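Local coordinates for PP1b (PDB 6JDR), which probably unwinds RNA and DNA duplexes with 5' to 3' polarity, powered by ATP hydrolysis, as the helicase part of the arterivirus replicase polyprotein, at residues A[41-44]-A[48-51]; A[214-219]-A[239-244]. The protein carries 1 engineered substitution. One frame throughout, in Å; residues are numbered along the deposited sequence.

Interaction 1: A[41-44]-A[48-51]. With ZN (zinc ion), chain D.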
ATOM      1  N   CYS A  41     -37.261 -13.711  22.637  1.00 48.20           N
ATOM      2  CA  CYS A  41     -38.027 -14.904  23.033  1.00 48.50           C
ATOM      3  C   CYS A  41     -37.157 -16.112  23.409  1.00 49.09           C
ATOM      4  O   CYS A  41     -37.684 -17.183  23.721  1.00 49.36           O
ATOM      5  CB  CYS A  41     -39.008 -15.306  21.930  1.00 49.86           C
ATOM      6  SG  CYS A  41     -38.239 -15.900  20.402  1.00 51.09           S
ATOM      7  N   GLY A  42     -35.836 -15.951  23.373  1.00 48.73           N
ATOM      8  CA  GLY A  42     -34.913 -17.011  23.773  1.00 49.38           C
ATOM      9  C   GLY A  42     -34.631 -18.046  22.695  1.00 49.55           C
ATOM     10  O   GLY A  42     -34.005 -19.067  22.967  1.00 49.62           O
ATOM     11  N   HIS A  43     -35.090 -17.787  21.473  1.00 50.37           N
ATOM     12  CA  HIS A  43     -34.840 -18.676  20.341  1.00 50.49           C
ATOM     13  C   HIS A  43     -34.105 -17.900  19.245  1.00 49.21           C
ATOM     14  O   HIS A  43     -34.017 -16.666  19.312  1.00 47.35           O
ATOM     15  CB  HIS A  43     -36.160 -19.228  19.793  1.00 51.99           C
ATOM     16  CG  HIS A  43     -36.995 -19.931  20.818  1.00 53.72           C
ATOM     17  ND1 HIS A  43     -38.248 -19.494  21.189  1.00 54.32           N
ATOM     18  CD2 HIS A  43     -36.754 -21.045  21.549  1.00 55.00           C
ATOM     19  CE1 HIS A  43     -38.743 -20.305  22.106  1.00 54.97           C
ATOM     20  NE2 HIS A  43     -37.856 -21.255  22.343  1.00 55.27           N
ATOM     21  N   PRO A  44     -33.571 -18.614  18.232  1.00 47.51           N
ATOM     22  CA  PRO A  44     -32.965 -17.916  17.100  1.00 46.03           C
ATOM     23  C   PRO A  44     -34.002 -17.202  16.242  1.00 46.58           C
ATOM     24  O   PRO A  44     -35.056 -17.769  15.938  1.00 45.39           O
ATOM     25  CB  PRO A  44     -32.299 -19.042  16.300  1.00 46.79           C
ATOM     26  CG  PRO A  44     -32.167 -20.181  17.252  1.00 47.93           C
ATOM     27  CD  PRO A  44     -33.364 -20.070  18.145  1.00 47.60           C
ATOM     28  N   GLY A  48     -38.874 -20.149  14.248  1.00 56.50           N
ATOM     29  CA  GLY A  48     -40.243 -20.630  14.426  1.00 57.50           C
ATOM     30  C   GLY A  48     -40.378 -21.647  15.551  1.00 58.36           C
ATOM     31  O   GLY A  48     -41.223 -22.543  15.484  1.00 58.38           O
ATOM     32  N   SER A  49     -39.535 -21.520  16.576  1.00 57.63           N
ATOM     33  CA  SER A  49     -39.618 -22.378  17.757  1.00 60.62           C
ATOM     34  C   SER A  49     -40.813 -21.959  18.608  1.00 61.49           C
ATOM     35  O   SER A  49     -41.445 -22.785  19.269  1.00 61.65           O
ATOM     36  CB  SER A  49     -38.342 -22.275  18.587  1.00 61.93           C
ATOM     37  OG  SER A  49     -37.195 -22.465  17.785  1.00 64.35           O
ATOM     38  N   CYS A  50     -41.087 -20.659  18.605  1.00 61.52           N
ATOM     39  CA  CYS A  50     -42.306 -20.113  19.171  1.00 61.32           C
ATOM     40  C   CYS A  50     -42.868 -19.099  18.181  1.00 61.21           C
ATOM     41  O   CYS A  50     -42.264 -18.851  17.139  1.00 62.77           O
ATOM     42  CB  CYS A  50     -42.020 -19.451  20.517  1.00 60.67           C
ATOM     43  SG  CYS A  50     -41.401 -17.761  20.400  1.00 59.24           S
ATOM     44  N   SER A  51     -44.014 -18.508  18.508  1.00 61.16           N
ATOM     45  CA  SER A  51     -44.676 -17.576  17.593  1.00 61.37           C
ATOM     46  C   SER A  51     -43.930 -16.245  17.442  1.00 59.18           C
ATOM     47  O   SER A  51     -44.124 -15.539  16.457  1.00 58.90           O
ATOM     48  CB  SER A  51     -46.135 -17.336  18.016  1.00 63.02           C
ATOM     49  OG  SER A  51     -46.234 -16.948  19.375  1.00 64.11           O
TER
HETATM   50 ZN    ZN D 503     -39.072 -17.792  19.810  1.00 53.08          ZN

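Interaction 2: A[214-219]-A[239-244]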
ATOM      1  N   GLY A 214      -3.382 -13.932  11.547  1.00 47.26           N
ATOM      2  CA  GLY A 214      -3.109 -13.524  12.924  1.00 49.74           C
ATOM      3  C   GLY A 214      -3.903 -12.313  13.400  1.00 52.97           C
ATOM      4  O   GLY A 214      -4.090 -12.129  14.603  1.00 55.32           O
ATOM      5  N   GLY A 215      -4.361 -11.483  12.467  1.00 55.42           N
ATOM      6  CA  GLY A 215      -5.197 -10.332  12.800  1.00 57.91           C
ATOM      7  C   GLY A 215      -4.392  -9.075  13.066  1.00 60.05           C
ATOM      8  O   GLY A 215      -3.169  -9.072  12.943  1.00 59.35           O
ATOM      9  N   TRP A 216      -5.089  -8.008  13.450  1.00 62.61           N
ATOM     10  CA  TRP A 216      -4.483  -6.684  13.586  1.00 63.64           C
ATOM     11  C   TRP A 216      -3.470  -6.600  14.724  1.00 66.49           C
ATOM     12  O   TRP A 216      -3.702  -7.126  15.812  1.00 67.86           O
ATOM     13  CB  TRP A 216      -5.570  -5.629  13.804  1.00 63.56           C
ATOM     14  CG  TRP A 216      -5.043  -4.228  13.891  1.00 63.85           C
ATOM     15  CD1 TRP A 216      -4.513  -3.488  12.876  1.00 63.75           C
ATOM     16  CD2 TRP A 216      -4.997  -3.399  15.056  1.00 64.31           C
ATOM     17  NE1 TRP A 216      -4.136  -2.250  13.335  1.00 64.16           N
ATOM     18  CE2 TRP A 216      -4.425  -2.168  14.672  1.00 65.32           C
ATOM     19  CE3 TRP A 216      -5.384  -3.578  16.388  1.00 65.97           C
ATOM     20  CZ2 TRP A 216      -4.230  -1.117  15.571  1.00 66.65           C
ATOM     21  CZ3 TRP A 216      -5.191  -2.534  17.284  1.00 67.49           C
ATOM     22  CH2 TRP A 216      -4.618  -1.319  16.870  1.00 67.56           C
ATOM     23  N   CYS A 217      -2.344  -5.944  14.451  1.00 68.86           N
ATOM     24  CA  CYS A 217      -1.400  -5.546  15.490  1.00 72.24           C
ATOM     25  C   CYS A 217      -0.942  -4.108  15.209  1.00 72.30           C
ATOM     26  O   CYS A 217      -0.807  -3.712  14.047  1.00 68.76           O
ATOM     27  CB  CYS A 217      -0.217  -6.522  15.575  1.00 74.82           C
ATOM     28  SG  CYS A 217       1.156  -6.219  14.436  1.00 79.46           S
ATOM     29  N   PRO A 218      -0.711  -3.321  16.273  1.00 74.28           N
ATOM     30  CA  PRO A 218      -0.508  -1.880  16.114  1.00 75.12           C
ATOM     31  C   PRO A 218       0.761  -1.520  15.341  1.00 73.80           C
ATOM     32  O   PRO A 218       1.770  -2.221  15.432  1.00 73.51           O
ATOM     33  CB  PRO A 218      -0.423  -1.377  17.558  1.00 74.99           C
ATOM     34  CG  PRO A 218       0.091  -2.542  18.327  1.00 76.38           C
ATOM     35  CD  PRO A 218      -0.486  -3.759  17.661  1.00 75.92           C
ATOM     36  N   GLY A 219       0.686  -0.433  14.583  1.00 72.56           N
ATOM     37  CA  GLY A 219       1.806   0.052  13.791  1.00 72.51           C
ATOM     38  C   GLY A 219       1.511   1.438  13.250  1.00 73.30           C
ATOM     39  O   GLY A 219       0.447   2.002  13.517  1.00 73.82           O
ATOM     40  N   LEU A 239      -9.372  -3.763   8.099  1.00 42.28           N
ATOM     41  CA  LEU A 239     -10.043  -2.517   7.757  1.00 42.42           C
ATOM     42  C   LEU A 239     -10.986  -2.001   8.844  1.00 44.40           C
ATOM     43  O   LEU A 239     -11.343  -0.825   8.841  1.00 45.96           O
ATOM     44  CB  LEU A 239     -10.784  -2.658   6.432  1.00 41.43           C
ATOM     45  CG  LEU A 239      -9.846  -2.692   5.228  1.00 41.16           C
ATOM     46  CD1 LEU A 239     -10.597  -3.084   3.964  1.00 41.25           C
ATOM     47  CD2 LEU A 239      -9.159  -1.348   5.051  1.00 41.63           C
ATOM     48  N   SER A 240     -11.390  -2.869   9.767  1.00 45.18           N
ATOM     49  CA  SER A 240     -12.133  -2.432  10.945  1.00 46.40           C
ATOM     50  C   SER A 240     -11.265  -1.636  11.930  1.00 47.14           C
ATOM     51  O   SER A 240     -11.793  -0.850  12.714  1.00 46.85           O
ATOM     52  CB  SER A 240     -12.745  -3.637  11.666  1.00 45.96           C
ATOM     53  OG  SER A 240     -13.670  -4.308  10.834  1.00 46.89           O
ATOM     54  N   LYS A 241      -9.948  -1.854  11.893  1.00 48.88           N
ATOM     55  CA  LYS A 241      -9.009  -1.238  12.837  1.00 50.93           C
ATOM     56  C   LYS A 241      -8.079  -0.177  12.228  1.00 50.84           C
ATOM     57  O   LYS A 241      -7.662   0.747  12.924  1.00 51.67           O
ATOM     58  CB  LYS A 241      -8.156  -2.324  13.502  1.00 53.62           C
ATOM     59  CG  LYS A 241      -8.921  -3.238  14.450  1.00 56.28           C
ATOM     60  CD  LYS A 241      -9.276  -2.529  15.750  1.00 59.20           C
ATOM     61  CE  LYS A 241      -9.954  -3.472  16.732  1.00 62.52           C
ATOM     62  NZ  LYS A 241     -10.330  -2.789  18.001  1.00 63.03           N
ATOM     63  N   THR A 242      -7.748  -0.302  10.946  1.00 50.68           N
ATOM     64  CA  THR A 242      -6.789   0.610  10.321  1.00 50.03           C
ATOM     65  C   THR A 242      -7.054   0.772   8.830  1.00 49.38           C
ATOM     66  O   THR A 242      -7.865   0.046   8.256  1.00 49.11           O
ATOM     67  CB  THR A 242      -5.340   0.109  10.529  1.00 50.65           C
ATOM     68  OG1 THR A 242      -4.411   1.032   9.946  1.00 53.55           O
ATOM     69  CG2 THR A 242      -5.135  -1.262   9.902  1.00 51.29           C
ATOM     70  N   THR A 243      -6.373   1.738   8.217  1.00 47.98           N
ATOM     71  CA  THR A 243      -6.355   1.872   6.762  1.00 46.60           C
ATOM     72  C   THR A 243      -5.193   1.051   6.235  1.00 44.88           C
ATOM     73  O   THR A 243      -4.284   0.696   6.988  1.00 44.50           O
ATOM     74  CB  THR A 243      -6.201   3.339   6.301  1.00 47.16           C
ATOM     75  OG1 THR A 243      -4.916   3.845   6.680  1.00 47.34           O
ATOM     76  CG2 THR A 243      -7.284   4.211   6.911  1.00 48.09           C
ATOM     77  N   LEU A 244      -5.224   0.754   4.941  1.00 44.99           N
ATOM     78  CA  LEU A 244      -4.228  -0.114   4.328  1.00 46.02           C
ATOM     79  C   LEU A 244      -3.728   0.448   3.009  1.00 45.74           C
ATOM     80  O   LEU A 244      -4.477   1.088   2.278  1.00 46.45           O
ATOM     81  CB  LEU A 244      -4.828  -1.498   4.065  1.00 46.22           C
ATOM     82  CG  LEU A 244      -5.237  -2.326   5.280  1.00 47.07           C
ATOM     83  CD1 LEU A 244      -5.994  -3.568   4.836  1.00 46.91           C
ATOM     84  CD2 LEU A 244      -4.011  -2.699   6.102  1.00 47.96           C
TER
HETATM   85  O   HOH W   1      -1.574   1.172  10.809  1.00 50.62           O

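Interaction 1: A[41-44]-A[48-51]
H43 lays one face of its imidazole against the CB of S49, which sits 3.6 Å from the ring centroid and only 15° off the ring normal, a CH-pi contact over the face. The methylene lies nearest the CG–CD2 side, with S49 CB 3.5 Å from H43 CG. At the edge of the same ring, near its plane, comes the sulfur of C50, with H43 ND1 and C50 SG 3.7 Å apart. That spacing is set by the metal between them: zinc takes ND1 of H43 at 2.3 Å, SG of C50 at 2.4 Å and SG of C41 at 2.1 Å. Both cysteines turn SG into the position between backbone N and carbonyl carbon, and from there the two sulfurs converge on the ion. C41 SG and C50 SG stay 3.7 Å apart and subtend about 107° at the metal, close to tetrahedral. C53 supplies a third sulfur and completes a site of three cysteines and one histidine, the third zinc site of the N-terminal zinc-binding domain, in which C50 and C53 form the CxxC pair. Neither segment has regular secondary structure, and three of the zinc's four ligands come from these two segments, so the metal ties them directly. Using ND1 as the ligand atom brings the zinc close in beside CB of H43 and fixes the ring's rotation, and S49 covers the face thus presented. The hydroxyl of S49 turns away from the ring and is hydrogen-bonded to S47 OG, in the short link joining the two segments, while P44 O is bonded to the same hydroxyl.

Interaction 2: A[214-219]-A[239-244]
W216 and K241 mark the nearest approach of the two backbones, CA to CA 7.1 Å, where two irregular loops pass each other. Both connect elements of the parallel sheet in the superfamily 1 helicase core, a P-loop NTPase fold. Segment 214-219 leads into strand 222-224, and segment 239-244 is the turn by which helix 232-239 returns to the neighbouring parallel strand 245-248, the closing step of a beta-alpha-beta crossover. With its CG anti to the backbone N (chi1 -177°), the W216 indole swings across to the second loop. K241 meets it over one face: CB stands 3.6 Å from the centroid of the five-membered ring, 10° off the normal, a CH-pi contact. The lysine chain crosses the indole at about a right angle, bends at chi2 (-73°) and runs out over the benzo side, CD reaching within 4.1 Å of W216 CE3, before its end leads away from segment 214-219. Next to the pyrrole nitrogen, T242 adds its methyl, CG2 lying 3.7 Å from W216 NE1. The tryptophan also touches L238 of helix 232-239, and T242 touches S222 of strand 222-224. A single water links the loops, giving a hydrogen bond to T242 OG1 and a weak one to G219 O. T242 OG1 itself donates to T243 O at 3.0 Å, in the carbonyl plane and on a lone pair.

Interaction 1 comes first along the chain, in the loop between strand 23-24 and helix 63-67, and closes well before interaction 2 opens. The two share no strand, helix or sheet: their centres are 37 Å apart and their nearest atoms about 24 Å. Segments 41-44 and 48-51 sit in the N-terminal zinc-binding domain, and the centre of interaction 1 is about 47 Å from that of the chain. Interaction 2 lies in the helicase core, its centre about 13 Å from the chain's, beside strands 222-224 and 245-248 of the seven-stranded parallel sheet. Zinc-binding domain and helicase core thus each have their own local contact here, with no direct touch between the two.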